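Major capsid protein (Human herpesvirus 1, PDB 1NO7) probably serves as the main building block of the herpes simplex virus capsid shell, represented here by its large protease-resistant upper domain. Local coordinates at residues A182-S187 with Y218-Y223; L197-I202 with T226-D231; L281-V286 with H358-Y363; C192-L197 with L442-L447. One frame throughout, in Å; residues are numbered along the deposited sequence.

Contact 1 opens at 182-187, after helix 176-183; contact 4 opens at 192-197, where helix 188-193 gives way to helix 195-208, and contact 2 follows at 197-202, sharing Leu197. Helix 218-226 then closes contact 1, and the loop after it closes contact 2, so these two cross. Contact 3 comes later, joining loop 281-286 to helix 353-371 at 358-363. Last, 442-447 returns to close contact 4, whose long loop crosses contact 1 and encloses contacts 2 and 3. Contacts 1, 2 and 4 touch one another and tie helices and their connecting loops into one cluster; contact 3 lies nearer the centre of the chain and meets contact 1 through helices 218-226 and 353-371.

Contact 1 of 4, residues A182-S187 with Y218-Y223; sequences AAIHGS and YSLVSY
Tyr223 reaches from helix 218-226 to the turn at Gly186, where its OH donates a hydrogen bond of 2.7 Å to Gly186 O. The hydroxyl approaches at a C=O...O angle of 152°, tilted out of the carbonyl plane, and the acceptor lies at the ring edge, near its plane. CG of Tyr223 stands beside the backbone N and anti to the carbonyl carbon (chi1 -53°), which carries the ring back over the preceding helical turn, with Ser219 O above the centre of one face. A tyrosine suits this place because a long flat side chain can reach from the helix to the turn and still end in a donor for a buried carbonyl. Next to it, the small Ser219 lets the backbones come close: its CB is 4.2 Å from Gly186 CA, while its OG is hydrogen-bonded to His359 NE2 of helix 353-371. The chain opposite is an inverse gamma turn centred on Ile184, which ends helix 176-183. His185 N and His185 ND1 reach Ala183 O from the same face of its plane, the ring nitrogen at 3.0 Å. Gly186 has a positive phi of 78°, at which a CB would press against His185 O, and Ser187 caps the next helix with its OG on Val190 N. Leu220 turns CD2 toward the turn, 4.3 Å from Ile184 CG2, and Phe191 packs against both Ile184 and the Tyr223 ring.

Contact 2 of 4, residues L197-I202 with T226-D231; sequences LVVQCI and TYLGGD
Beside the packing of Val199 on Leu228 stands the one ring of these two segments, that of Tyr227, with Thr226 CB over one face, offset toward the rim, and with Phe191 and Cys192 of helix 188-193 among its neighbours. The contact itself is aliphatic. Leu228 presents both methyls to helix 195-208: CD2 lies 4.0 Å from Val199 CG2, the two side chains sliding past each other in opposite directions, and CD1 meets Ile202 CD1 tip to tip at 4.2 Å. Val198 CG1 adds a looser approach to the same methyl, 4.3 Å from Leu228 CD1. The two branches of Val199 divide the work. CG1, anti to the backbone N (chi1 -171°), goes to Asp231, touching its CB at 3.8 Å, whereas CG2 serves Leu228. A beta-branched residue therefore suits a position that has a leucine and the stem of an aspartate to meet at once. Asp231 lies at the outer margin, where a carboxylate can stay in solvent. This loop joins helix 218-226 to helix 234-256; Phe191 of helix 188-193 touches both Val198 and Leu228, and Ile202 continues onto Cys236 and Tyr240 of helix 234-256.

Contact 3 of 4, residues L281-V286 with H358-Y363; sequences LLPPLV and HHKIYY
Pro283 and Lys360 bring loop 281-286 and helix 353-371 together, their CA atoms 4.7 Å apart. Along the helix, His359 only skirts the loop. Lys360 follows and does two jobs. Its aliphatic part crosses the proline ring at about a right angle, CG lying 3.3 Å from Pro283 CB, and a bend in the otherwise extended chain (chi3 57°) turns the end toward Leu281. There NZ donates a 2.7 Å hydrogen bond to Leu281 O, in the carbonyl plane and on a lone pair, at a C=O...N angle of 144°. A second bond runs from NZ to Met276 O, so the buried ammonium group is gripped by two backbone carbonyls, whose dipoles probably help to stabilise its positive charge. Lysine fits because its methylenes pack on a proline and its ammonium end meets backbone carbonyls. The loop is also joined to beta structure: Pro284 and Val286 make backbone hydrogen bonds with Leu483 of strand 478-483, so the loop ties helix 353-371 to that strand in this alpha plus beta fold. Tyr363 returns to the loop: Pro284 CG rests 3.5 Å from Tyr363 CB, and Leu285 CD1 sits at the ring edge, 3.7 Å from Tyr363 CE2. A tyrosine suits this place because its carbons give Pro284 and Leu285 an apolar surface to pack on, while its hydroxyl makes a weak hydrogen bond with Tyr218 N.

Contact 4 of 4, residues C192-L197 with L442-L447; sequences CALARL and LTLQVL
Leu194 and Leu444 meet through their methyls, CD2 to CD2 at 3.4 Å, with the two side chains crossing at about a right angle. The same Leu194 methyl is 4.2 Å from Leu447 CD2, and Leu197 brings its CD2 to within 3.9 Å of Leu444 CD2, so the one Leu444 methyl touches both leucines of the first segment. Nearby, smaller side chains meet: Ala193 CB packs on Val446 CG2 at 3.6 Å, the small methyl letting the valine branch come close to the backbone of helix 188-193. Thr443 turns OG1 between the backbone N and the carbonyl carbon (chi1 37°), which places it 3.8 Å from Leu197 CB. Leu194 stands at the break between helix 188-193 and helix 195-208, in the N-cap position of the second; its side chain is apolar and is spent on burial across the contact. The break probably helps Ala193 and Leu197 to face the same segment, which comes after helix 438-442. Farther out, Leu180 of helix 176-183 touches Leu197 and Leu444, while from helix 382-389 Leu389 touches Leu444 and Leu447, and Tyr386 touches Leu447. At the exposed margin, Arg196 NH2 forms a salt bridge with Asp437 OD2.

Contact 1 of 4, residues A182-S187 with Y218-Y223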
loop_
_atom_site.group_PDB
_atom_site.type_symbol
_atom_site.label_atom_id
_atom_site.label_comp_id
_atom_site.label_asym_id
_atom_site.label_seq_id
_atom_site.Cartn_x
_atom_site.Cartn_y
_atom_site.Cartn_z
ATOM N N ALA A 182 -3.270 -10.687 -6.856
ATOM C CA ALA A 182 -2.466 -10.185 -7.958
ATOM C C ALA A 182 -3.288 -10.267 -9.252
ATOM O O ALA A 182 -3.410 -9.270 -9.977
ATOM C CB ALA A 182 -1.181 -11.007 -8.087
ATOM N N ALA A 183 -3.848 -11.453 -9.524
ATOM C CA ALA A 183 -4.674 -11.698 -10.714
ATOM C C ALA A 183 -5.908 -10.795 -10.701
ATOM O O ALA A 183 -6.276 -10.211 -11.723
ATOM C CB ALA A 183 -5.103 -13.156 -10.756
ATOM N N ILE A 184 -6.533 -10.689 -9.531
ATOM C CA ILE A 184 -7.757 -9.848 -9.330
ATOM C C ILE A 184 -7.350 -8.472 -9.043
ATOM O O ILE A 184 -7.669 -7.877 -8.010
ATOM C CB ILE A 184 -8.621 -10.185 -8.123
ATOM C CG1 ILE A 184 -8.694 -11.688 -7.885
ATOM C CG2 ILE A 184 -10.014 -9.585 -8.283
ATOM C CD1 ILE A 184 -8.957 -12.062 -6.436
ATOM N N HIS A 185 -6.458 -7.957 -9.912
ATOM C CA HIS A 185 -5.775 -6.638 -9.795
ATOM C C HIS A 185 -6.612 -5.398 -9.544
ATOM O O HIS A 185 -6.552 -4.455 -10.315
ATOM C CB HIS A 185 -4.950 -6.397 -11.055
ATOM C CG HIS A 185 -5.844 -6.387 -12.325
ATOM N ND1 HIS A 185 -6.796 -7.354 -12.565
ATOM C CD2 HIS A 185 -5.895 -5.535 -13.377
ATOM C CE1 HIS A 185 -7.397 -7.100 -13.714
ATOM N NE2 HIS A 185 -6.870 -6.003 -14.228
ATOM N N GLY A 186 -7.410 -5.375 -8.476
ATOM C CA GLY A 186 -8.235 -4.208 -8.218
ATOM C C GLY A 186 -9.463 -4.213 -9.136
ATOM O O GLY A 186 -10.422 -3.500 -8.872
ATOM N N SER A 187 -9.445 -5.010 -10.210
ATOM C CA SER A 187 -10.594 -5.088 -11.115
ATOM C C SER A 187 -11.873 -5.578 -10.439
ATOM O O SER A 187 -11.915 -6.668 -9.865
ATOM C CB SER A 187 -10.275 -5.986 -12.310
ATOM O OG SER A 187 -11.356 -5.992 -13.233
ATOM N N TYR A 218 -7.544 -3.010 0.033
ATOM C CA TYR A 218 -8.830 -2.365 0.250
ATOM C C TYR A 218 -9.851 -2.665 -0.835
ATOM O O TYR A 218 -10.998 -3.012 -0.534
ATOM C CB TYR A 218 -8.689 -0.842 0.395
ATOM C CG TYR A 218 -9.863 -0.260 1.157
ATOM C CD1 TYR A 218 -10.139 -0.695 2.457
ATOM C CD2 TYR A 218 -10.754 0.635 0.557
ATOM C CE1 TYR A 218 -11.272 -0.272 3.142
ATOM C CE2 TYR A 218 -11.901 1.070 1.237
ATOM C CZ TYR A 218 -12.154 0.602 2.530
ATOM O OH TYR A 218 -13.310 0.952 3.204
ATOM N N SER A 219 -9.440 -2.517 -2.092
ATOM C CA SER A 219 -10.334 -2.774 -3.209
ATOM C C SER A 219 -11.115 -4.068 -2.994
ATOM O O SER A 219 -12.343 -4.091 -3.138
ATOM C CB SER A 219 -9.540 -2.853 -4.509
ATOM O OG SER A 219 -9.107 -1.566 -4.917
ATOM N N LEU A 220 -10.413 -5.143 -2.647
ATOM C CA LEU A 220 -11.104 -6.403 -2.408
ATOM C C LEU A 220 -12.009 -6.203 -1.205
ATOM O O LEU A 220 -13.232 -6.276 -1.330
ATOM C CB LEU A 220 -10.127 -7.545 -2.128
ATOM C CG LEU A 220 -8.958 -7.691 -3.121
ATOM C CD1 LEU A 220 -8.405 -9.116 -2.956
ATOM C CD2 LEU A 220 -9.377 -7.430 -4.580
ATOM N N VAL A 221 -11.418 -5.941 -0.044
ATOM C CA VAL A 221 -12.217 -5.724 1.153
ATOM C C VAL A 221 -13.447 -4.877 0.807
ATOM O O VAL A 221 -14.552 -5.124 1.312
ATOM C CB VAL A 221 -11.404 -5.002 2.242
ATOM C CG1 VAL A 221 -12.324 -4.614 3.397
ATOM C CG2 VAL A 221 -10.277 -5.924 2.749
ATOM N N SER A 222 -13.261 -3.890 -0.067
ATOM C CA SER A 222 -14.366 -3.027 -0.469
ATOM C C SER A 222 -15.485 -3.911 -1.034
ATOM O O SER A 222 -16.606 -3.919 -0.506
ATOM C CB SER A 222 -13.893 -2.017 -1.516
ATOM O OG SER A 222 -14.835 -0.969 -1.652
ATOM N N TYR A 223 -15.159 -4.663 -2.089
ATOM C CA TYR A 223 -16.080 -5.603 -2.752
ATOM C C TYR A 223 -16.723 -6.603 -1.768
ATOM O O TYR A 223 -17.948 -6.642 -1.610
ATOM C CB TYR A 223 -15.300 -6.365 -3.808
ATOM C CG TYR A 223 -14.569 -5.447 -4.755
ATOM C CD1 TYR A 223 -13.399 -5.860 -5.393
ATOM C CD2 TYR A 223 -15.086 -4.195 -5.074
ATOM C CE1 TYR A 223 -12.761 -5.048 -6.341
ATOM C CE2 TYR A 223 -14.464 -3.377 -6.020
ATOM C CZ TYR A 223 -13.307 -3.811 -6.655
ATOM O OH TYR A 223 -12.738 -3.046 -7.657
#

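Contact 2 of 4, residues L197-I202 with T226-D231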
loop_
_atom_site.group_PDB
_atom_site.type_symbol
_atom_site.label_atom_id
_atom_site.label_comp_id
_atom_site.label_asym_id
_atom_site.label_seq_id
_atom_site.Cartn_x
_atom_site.Cartn_y
_atom_site.Cartn_z
ATOM N N LEU A 197 -15.189 -18.387 -6.711
ATOM C CA LEU A 197 -13.885 -18.824 -6.231
ATOM C C LEU A 197 -13.511 -18.169 -4.918
ATOM O O LEU A 197 -13.154 -18.844 -3.943
ATOM C CB LEU A 197 -12.811 -18.498 -7.268
ATOM C CG LEU A 197 -11.378 -18.743 -6.810
ATOM C CD1 LEU A 197 -11.285 -20.084 -6.092
ATOM C CD2 LEU A 197 -10.456 -18.703 -8.038
ATOM N N VAL A 198 -13.583 -16.842 -4.910
ATOM C CA VAL A 198 -13.254 -16.064 -3.720
ATOM C C VAL A 198 -14.060 -16.481 -2.495
ATOM O O VAL A 198 -13.489 -16.833 -1.451
ATOM C CB VAL A 198 -13.500 -14.572 -3.947
ATOM C CG1 VAL A 198 -13.562 -13.866 -2.609
ATOM C CG2 VAL A 198 -12.388 -13.982 -4.814
ATOM N N VAL A 199 -15.384 -16.435 -2.621
ATOM C CA VAL A 199 -16.241 -16.799 -1.504
ATOM C C VAL A 199 -15.711 -18.076 -0.866
ATOM O O VAL A 199 -15.763 -18.244 0.354
ATOM C CB VAL A 199 -17.707 -17.039 -1.937
ATOM C CG1 VAL A 199 -18.570 -17.197 -0.691
ATOM C CG2 VAL A 199 -18.220 -15.881 -2.799
ATOM N N GLN A 200 -15.180 -18.967 -1.699
ATOM C CA GLN A 200 -14.636 -20.222 -1.193
ATOM C C GLN A 200 -13.397 -19.989 -0.307
ATOM O O GLN A 200 -13.381 -20.393 0.871
ATOM C CB GLN A 200 -14.265 -21.149 -2.355
ATOM C CG GLN A 200 -15.393 -21.409 -3.354
ATOM C CD GLN A 200 -15.495 -22.880 -3.737
ATOM O OE1 GLN A 200 -14.501 -23.508 -4.113
ATOM N NE2 GLN A 200 -16.701 -23.432 -3.640
ATOM N N CYS A 201 -12.371 -19.346 -0.876
ATOM C CA CYS A 201 -11.134 -19.060 -0.142
ATOM C C CYS A 201 -11.442 -18.432 1.200
ATOM O O CYS A 201 -11.013 -18.924 2.256
ATOM C CB CYS A 201 -10.262 -18.080 -0.905
ATOM S SG CYS A 201 -9.955 -18.596 -2.574
ATOM N N ILE A 202 -12.188 -17.333 1.158
ATOM C CA ILE A 202 -12.517 -16.653 2.392
ATOM C C ILE A 202 -13.169 -17.586 3.409
ATOM O O ILE A 202 -12.720 -17.658 4.557
ATOM C CB ILE A 202 -13.442 -15.467 2.148
ATOM C CG1 ILE A 202 -12.768 -14.483 1.168
ATOM C CG2 ILE A 202 -13.805 -14.840 3.507
ATOM C CD1 ILE A 202 -13.583 -13.217 0.863
ATOM N N THR A 226 -19.402 -4.946 -0.522
ATOM C CA THR A 226 -20.400 -4.602 -1.529
ATOM C C THR A 226 -21.250 -5.813 -1.893
ATOM O O THR A 226 -22.445 -5.854 -1.601
ATOM C CB THR A 226 -19.744 -4.091 -2.824
ATOM O OG1 THR A 226 -18.964 -2.922 -2.542
ATOM C CG2 THR A 226 -20.805 -3.743 -3.853
ATOM N N TYR A 227 -20.626 -6.828 -2.167
ATOM C CA TYR A 227 -21.283 -8.037 -2.701
ATOM C C TYR A 227 -21.528 -9.524 -2.489
ATOM O O TYR A 227 -22.352 -10.108 -3.220
ATOM C CB TYR A 227 -20.928 -8.363 -4.165
ATOM C CG TYR A 227 -20.309 -7.552 -5.214
ATOM C CD1 TYR A 227 -19.075 -7.450 -5.865
ATOM C CD2 TYR A 227 -21.313 -6.637 -5.555
ATOM C CE1 TYR A 227 -18.839 -6.452 -6.824
ATOM C CE2 TYR A 227 -21.094 -5.638 -6.514
ATOM C CZ TYR A 227 -19.855 -5.549 -7.137
ATOM O OH TYR A 227 -19.616 -4.521 -8.020
ATOM N N LEU A 228 -20.847 -10.040 -1.483
ATOM C CA LEU A 228 -21.077 -11.483 -1.207
ATOM C C LEU A 228 -21.891 -11.427 0.075
ATOM O O LEU A 228 -21.555 -12.053 1.081
ATOM C CB LEU A 228 -19.599 -11.754 -0.715
ATOM C CG LEU A 228 -18.369 -11.488 -1.598
ATOM C CD1 LEU A 228 -17.202 -12.244 -0.974
ATOM C CD2 LEU A 228 -18.560 -11.939 -3.047
ATOM N N GLY A 229 -23.138 -10.772 -0.054
ATOM C CA GLY A 229 -23.990 -10.513 1.093
ATOM C C GLY A 229 -24.185 -11.756 1.939
ATOM O O GLY A 229 -23.502 -11.957 2.949
ATOM N N GLY A 230 -25.124 -12.599 1.521
ATOM C CA GLY A 230 -25.384 -13.819 2.255
ATOM C C GLY A 230 -24.525 -14.967 1.760
ATOM O O GLY A 230 -24.947 -16.125 1.815
ATOM N N ASP A 231 -23.321 -14.657 1.276
ATOM C CA ASP A 231 -22.426 -15.693 0.779
ATOM C C ASP A 231 -21.348 -16.135 1.771
ATOM O O ASP A 231 -20.786 -17.227 1.637
ATOM C CB ASP A 231 -21.786 -15.257 -0.538
ATOM C CG ASP A 231 -22.816 -15.033 -1.628
ATOM O OD1 ASP A 231 -22.464 -15.136 -2.830
ATOM O OD2 ASP A 231 -23.982 -14.744 -1.275
#

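Contact 3 of 4, residues L281-V286 with H358-Y363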
loop_
_atom_site.group_PDB
_atom_site.type_symbol
_atom_site.label_atom_id
_atom_site.label_comp_id
_atom_site.label_asym_id
_atom_site.label_seq_id
_atom_site.Cartn_x
_atom_site.Cartn_y
_atom_site.Cartn_z
ATOM N N LEU A 281 -1.614 13.877 -2.581
ATOM C CA LEU A 281 -0.958 12.655 -2.136
ATOM C C LEU A 281 -1.726 11.441 -2.633
ATOM O O LEU A 281 -2.884 11.228 -2.256
ATOM C CB LEU A 281 -0.909 12.604 -0.608
ATOM C CG LEU A 281 0.087 11.677 0.120
ATOM C CD1 LEU A 281 -0.458 11.430 1.531
ATOM C CD2 LEU A 281 0.275 10.340 -0.613
ATOM N N LEU A 282 -1.099 10.639 -3.484
ATOM C CA LEU A 282 -1.793 9.462 -3.952
ATOM C C LEU A 282 -1.309 8.339 -3.061
ATOM O O LEU A 282 -0.138 8.302 -2.663
ATOM C CB LEU A 282 -1.513 9.201 -5.438
ATOM C CG LEU A 282 -0.072 9.261 -5.933
ATOM C CD1 LEU A 282 0.534 7.869 -5.855
ATOM C CD2 LEU A 282 -0.047 9.760 -7.367
ATOM N N PRO A 283 -2.225 7.427 -2.701
ATOM C CA PRO A 283 -1.928 6.284 -1.837
ATOM C C PRO A 283 -0.741 5.498 -2.341
ATOM O O PRO A 283 -0.402 5.549 -3.519
ATOM C CB PRO A 283 -3.233 5.490 -1.841
ATOM C CG PRO A 283 -3.842 5.835 -3.165
ATOM C CD PRO A 283 -3.572 7.309 -3.292
ATOM N N PRO A 284 -0.097 4.751 -1.444
ATOM C CA PRO A 284 1.079 3.940 -1.758
ATOM C C PRO A 284 0.891 2.983 -2.921
ATOM O O PRO A 284 1.760 2.924 -3.786
ATOM C CB PRO A 284 1.349 3.216 -0.449
ATOM C CG PRO A 284 -0.059 3.010 0.092
ATOM C CD PRO A 284 -0.684 4.353 -0.153
ATOM N N LEU A 285 -0.243 2.277 -2.946
ATOM C CA LEU A 285 -0.548 1.296 -3.998
ATOM C C LEU A 285 -1.756 1.686 -4.849
ATOM O O LEU A 285 -2.859 1.888 -4.332
ATOM C CB LEU A 285 -0.777 -0.068 -3.347
ATOM C CG LEU A 285 0.482 -0.560 -2.615
ATOM C CD1 LEU A 285 0.245 -1.879 -1.862
ATOM C CD2 LEU A 285 1.586 -0.731 -3.667
ATOM N N VAL A 286 -1.556 1.780 -6.158
ATOM C CA VAL A 286 -2.648 2.185 -7.037
ATOM C C VAL A 286 -2.913 1.235 -8.193
ATOM O O VAL A 286 -2.107 1.152 -9.131
ATOM C CB VAL A 286 -2.361 3.546 -7.666
ATOM C CG1 VAL A 286 -3.653 4.171 -8.182
ATOM C CG2 VAL A 286 -1.678 4.422 -6.668
ATOM N N HIS A 358 -10.472 6.786 1.021
ATOM C CA HIS A 358 -10.576 5.626 1.893
ATOM C C HIS A 358 -9.396 4.699 1.722
ATOM O O HIS A 358 -8.962 4.058 2.683
ATOM C CB HIS A 358 -11.853 4.855 1.623
ATOM C CG HIS A 358 -13.080 5.668 1.820
ATOM N ND1 HIS A 358 -13.564 6.523 0.853
ATOM C CD2 HIS A 358 -13.894 5.807 2.893
ATOM C CE1 HIS A 358 -14.625 7.155 1.325
ATOM N NE2 HIS A 358 -14.846 6.740 2.561
ATOM N N HIS A 359 -8.879 4.614 0.500
ATOM C CA HIS A 359 -7.730 3.753 0.276
ATOM C C HIS A 359 -6.556 4.294 1.088
ATOM O O HIS A 359 -5.937 3.567 1.886
ATOM C CB HIS A 359 -7.399 3.690 -1.215
ATOM C CG HIS A 359 -8.182 2.645 -1.950
ATOM N ND1 HIS A 359 -9.541 2.485 -1.783
ATOM C CD2 HIS A 359 -7.795 1.693 -2.832
ATOM C CE1 HIS A 359 -9.958 1.477 -2.528
ATOM N NE2 HIS A 359 -8.919 0.980 -3.174
ATOM N N LYS A 360 -6.264 5.581 0.891
ATOM C CA LYS A 360 -5.184 6.228 1.614
ATOM C C LYS A 360 -5.417 6.057 3.103
ATOM O O LYS A 360 -4.498 5.723 3.846
ATOM C CB LYS A 360 -5.125 7.699 1.246
ATOM C CG LYS A 360 -4.670 7.905 -0.173
ATOM C CD LYS A 360 -4.951 9.315 -0.657
ATOM C CE LYS A 360 -4.306 10.357 0.241
ATOM N NZ LYS A 360 -4.650 11.720 -0.266
ATOM N N ILE A 361 -6.655 6.262 3.538
ATOM C CA ILE A 361 -6.966 6.103 4.959
ATOM C C ILE A 361 -6.577 4.700 5.420
ATOM O O ILE A 361 -5.936 4.521 6.468
ATOM C CB ILE A 361 -8.455 6.256 5.250
ATOM C CG1 ILE A 361 -8.910 7.669 4.853
ATOM C CG2 ILE A 361 -8.715 5.907 6.714
ATOM C CD1 ILE A 361 -10.298 8.093 5.401
ATOM N N TYR A 362 -6.966 3.711 4.622
ATOM C CA TYR A 362 -6.696 2.314 4.920
ATOM C C TYR A 362 -5.198 2.007 4.968
ATOM O O TYR A 362 -4.695 1.473 5.965
ATOM C CB TYR A 362 -7.353 1.430 3.855
ATOM C CG TYR A 362 -7.426 -0.017 4.263
ATOM C CD1 TYR A 362 -8.411 -0.455 5.153
ATOM C CD2 TYR A 362 -6.469 -0.936 3.827
ATOM C CE1 TYR A 362 -8.440 -1.781 5.608
ATOM C CE2 TYR A 362 -6.486 -2.259 4.277
ATOM C CZ TYR A 362 -7.472 -2.670 5.169
ATOM O OH TYR A 362 -7.478 -3.958 5.647
ATOM N N TYR A 363 -4.497 2.354 3.887
ATOM C CA TYR A 363 -3.061 2.091 3.755
ATOM C C TYR A 363 -2.124 2.858 4.686
ATOM O O TYR A 363 -1.104 2.306 5.147
ATOM C CB TYR A 363 -2.629 2.317 2.304
ATOM C CG TYR A 363 -3.117 1.222 1.413
ATOM C CD1 TYR A 363 -4.480 1.002 1.235
ATOM C CD2 TYR A 363 -2.225 0.335 0.824
ATOM C CE1 TYR A 363 -4.947 -0.086 0.500
ATOM C CE2 TYR A 363 -2.677 -0.758 0.085
ATOM C CZ TYR A 363 -4.039 -0.968 -0.072
ATOM O OH TYR A 363 -4.484 -2.071 -0.781
#

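Contact 4 of 4, residues C192-L197 with L442-L447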
loop_
_atom_site.group_PDB
_atom_site.type_symbol
_atom_site.label_atom_id
_atom_site.label_comp_id
_atom_site.label_asym_id
_atom_site.label_seq_id
_atom_site.Cartn_x
_atom_site.Cartn_y
_atom_site.Cartn_z
ATOM N N CYS A 192 -15.795 -9.843 -9.691
ATOM C CA CYS A 192 -17.097 -10.447 -9.887
ATOM C C CYS A 192 -17.012 -11.825 -10.539
ATOM O O CYS A 192 -17.731 -12.746 -10.142
ATOM C CB CYS A 192 -17.998 -9.504 -10.684
ATOM S SG CYS A 192 -18.652 -8.182 -9.636
ATOM N N ALA A 193 -16.136 -11.976 -11.527
ATOM C CA ALA A 193 -15.991 -13.276 -12.167
ATOM C C ALA A 193 -15.641 -14.312 -11.095
ATOM O O ALA A 193 -16.483 -15.121 -10.687
ATOM C CB ALA A 193 -14.895 -13.233 -13.220
ATOM N N LEU A 194 -14.396 -14.269 -10.629
ATOM C CA LEU A 194 -13.918 -15.207 -9.614
ATOM C C LEU A 194 -14.699 -15.124 -8.297
ATOM O O LEU A 194 -14.324 -15.763 -7.296
ATOM C CB LEU A 194 -12.428 -14.977 -9.350
ATOM C CG LEU A 194 -11.533 -15.148 -10.583
ATOM C CD1 LEU A 194 -11.713 -13.953 -11.505
ATOM C CD2 LEU A 194 -10.069 -15.258 -10.177
ATOM N N ALA A 195 -15.783 -14.345 -8.304
ATOM C CA ALA A 195 -16.616 -14.181 -7.113
ATOM C C ALA A 195 -16.860 -15.523 -6.422
ATOM O O ALA A 195 -16.667 -15.644 -5.210
ATOM C CB ALA A 195 -17.950 -13.530 -7.479
ATOM N N ARG A 196 -17.270 -16.532 -7.191
ATOM C CA ARG A 196 -17.527 -17.852 -6.612
ATOM C C ARG A 196 -16.254 -18.330 -5.922
ATOM O O ARG A 196 -16.230 -18.623 -4.719
ATOM C CB ARG A 196 -17.918 -18.848 -7.707
ATOM C CG ARG A 196 -18.255 -20.236 -7.185
ATOM C CD ARG A 196 -18.094 -21.296 -8.274
ATOM N NE ARG A 196 -18.110 -22.646 -7.714
ATOM C CZ ARG A 196 -19.210 -23.293 -7.349
ATOM N NH1 ARG A 196 -20.400 -22.719 -7.495
ATOM N NH2 ARG A 196 -19.119 -24.502 -6.811
ATOM N N LEU A 197 -15.189 -18.387 -6.711
ATOM C CA LEU A 197 -13.885 -18.824 -6.231
ATOM C C LEU A 197 -13.511 -18.169 -4.918
ATOM O O LEU A 197 -13.154 -18.844 -3.943
ATOM C CB LEU A 197 -12.811 -18.498 -7.268
ATOM C CG LEU A 197 -11.378 -18.743 -6.810
ATOM C CD1 LEU A 197 -11.285 -20.084 -6.092
ATOM C CD2 LEU A 197 -10.456 -18.703 -8.038
ATOM N N LEU A 442 -11.831 -23.377 -12.205
ATOM C CA LEU A 442 -11.870 -23.050 -13.624
ATOM C C LEU A 442 -12.164 -21.593 -13.966
ATOM O O LEU A 442 -11.721 -21.125 -15.021
ATOM C CB LEU A 442 -12.869 -23.947 -14.357
ATOM C CG LEU A 442 -12.292 -25.285 -14.824
ATOM C CD1 LEU A 442 -11.139 -25.044 -15.781
ATOM C CD2 LEU A 442 -11.823 -26.082 -13.630
ATOM N N THR A 443 -12.889 -20.872 -13.101
ATOM C CA THR A 443 -13.216 -19.467 -13.399
ATOM C C THR A 443 -11.965 -18.677 -13.780
ATOM O O THR A 443 -12.049 -17.629 -14.435
ATOM C CB THR A 443 -13.908 -18.773 -12.216
ATOM O OG1 THR A 443 -13.336 -19.251 -10.996
ATOM C CG2 THR A 443 -15.412 -19.056 -12.218
ATOM N N LEU A 444 -10.806 -19.200 -13.386
ATOM C CA LEU A 444 -9.540 -18.547 -13.706
ATOM C C LEU A 444 -9.346 -18.410 -15.212
ATOM O O LEU A 444 -8.341 -17.862 -15.671
ATOM C CB LEU A 444 -8.351 -19.315 -13.110
ATOM C CG LEU A 444 -8.178 -19.311 -11.584
ATOM C CD1 LEU A 444 -6.877 -20.036 -11.246
ATOM C CD2 LEU A 444 -8.157 -17.879 -11.033
ATOM N N GLN A 445 -10.293 -18.908 -15.995
ATOM C CA GLN A 445 -10.150 -18.785 -17.437
ATOM C C GLN A 445 -10.296 -17.304 -17.794
ATOM O O GLN A 445 -9.781 -16.843 -18.816
ATOM C CB GLN A 445 -11.214 -19.623 -18.169
ATOM C CG GLN A 445 -11.211 -21.124 -17.817
ATOM C CD GLN A 445 -11.974 -21.982 -18.823
ATOM O OE1 GLN A 445 -11.465 -22.295 -19.908
ATOM N NE2 GLN A 445 -13.201 -22.358 -18.470
ATOM N N VAL A 446 -10.978 -16.557 -16.926
ATOM C CA VAL A 446 -11.205 -15.137 -17.163
ATOM C C VAL A 446 -9.923 -14.309 -17.338
ATOM O O VAL A 446 -9.833 -13.467 -18.245
ATOM C CB VAL A 446 -12.015 -14.498 -16.019
ATOM C CG1 VAL A 446 -12.421 -13.098 -16.427
ATOM C CG2 VAL A 446 -13.245 -15.332 -15.699
ATOM N N LEU A 447 -8.943 -14.560 -16.469
ATOM C CA LEU A 447 -7.668 -13.834 -16.472
ATOM C C LEU A 447 -7.081 -13.545 -17.839
ATOM O O LEU A 447 -6.436 -12.512 -18.032
ATOM C CB LEU A 447 -6.622 -14.569 -15.635
ATOM C CG LEU A 447 -7.096 -15.041 -14.255
ATOM C CD1 LEU A 447 -5.878 -15.328 -13.384
ATOM C CD2 LEU A 447 -7.993 -13.990 -13.597
#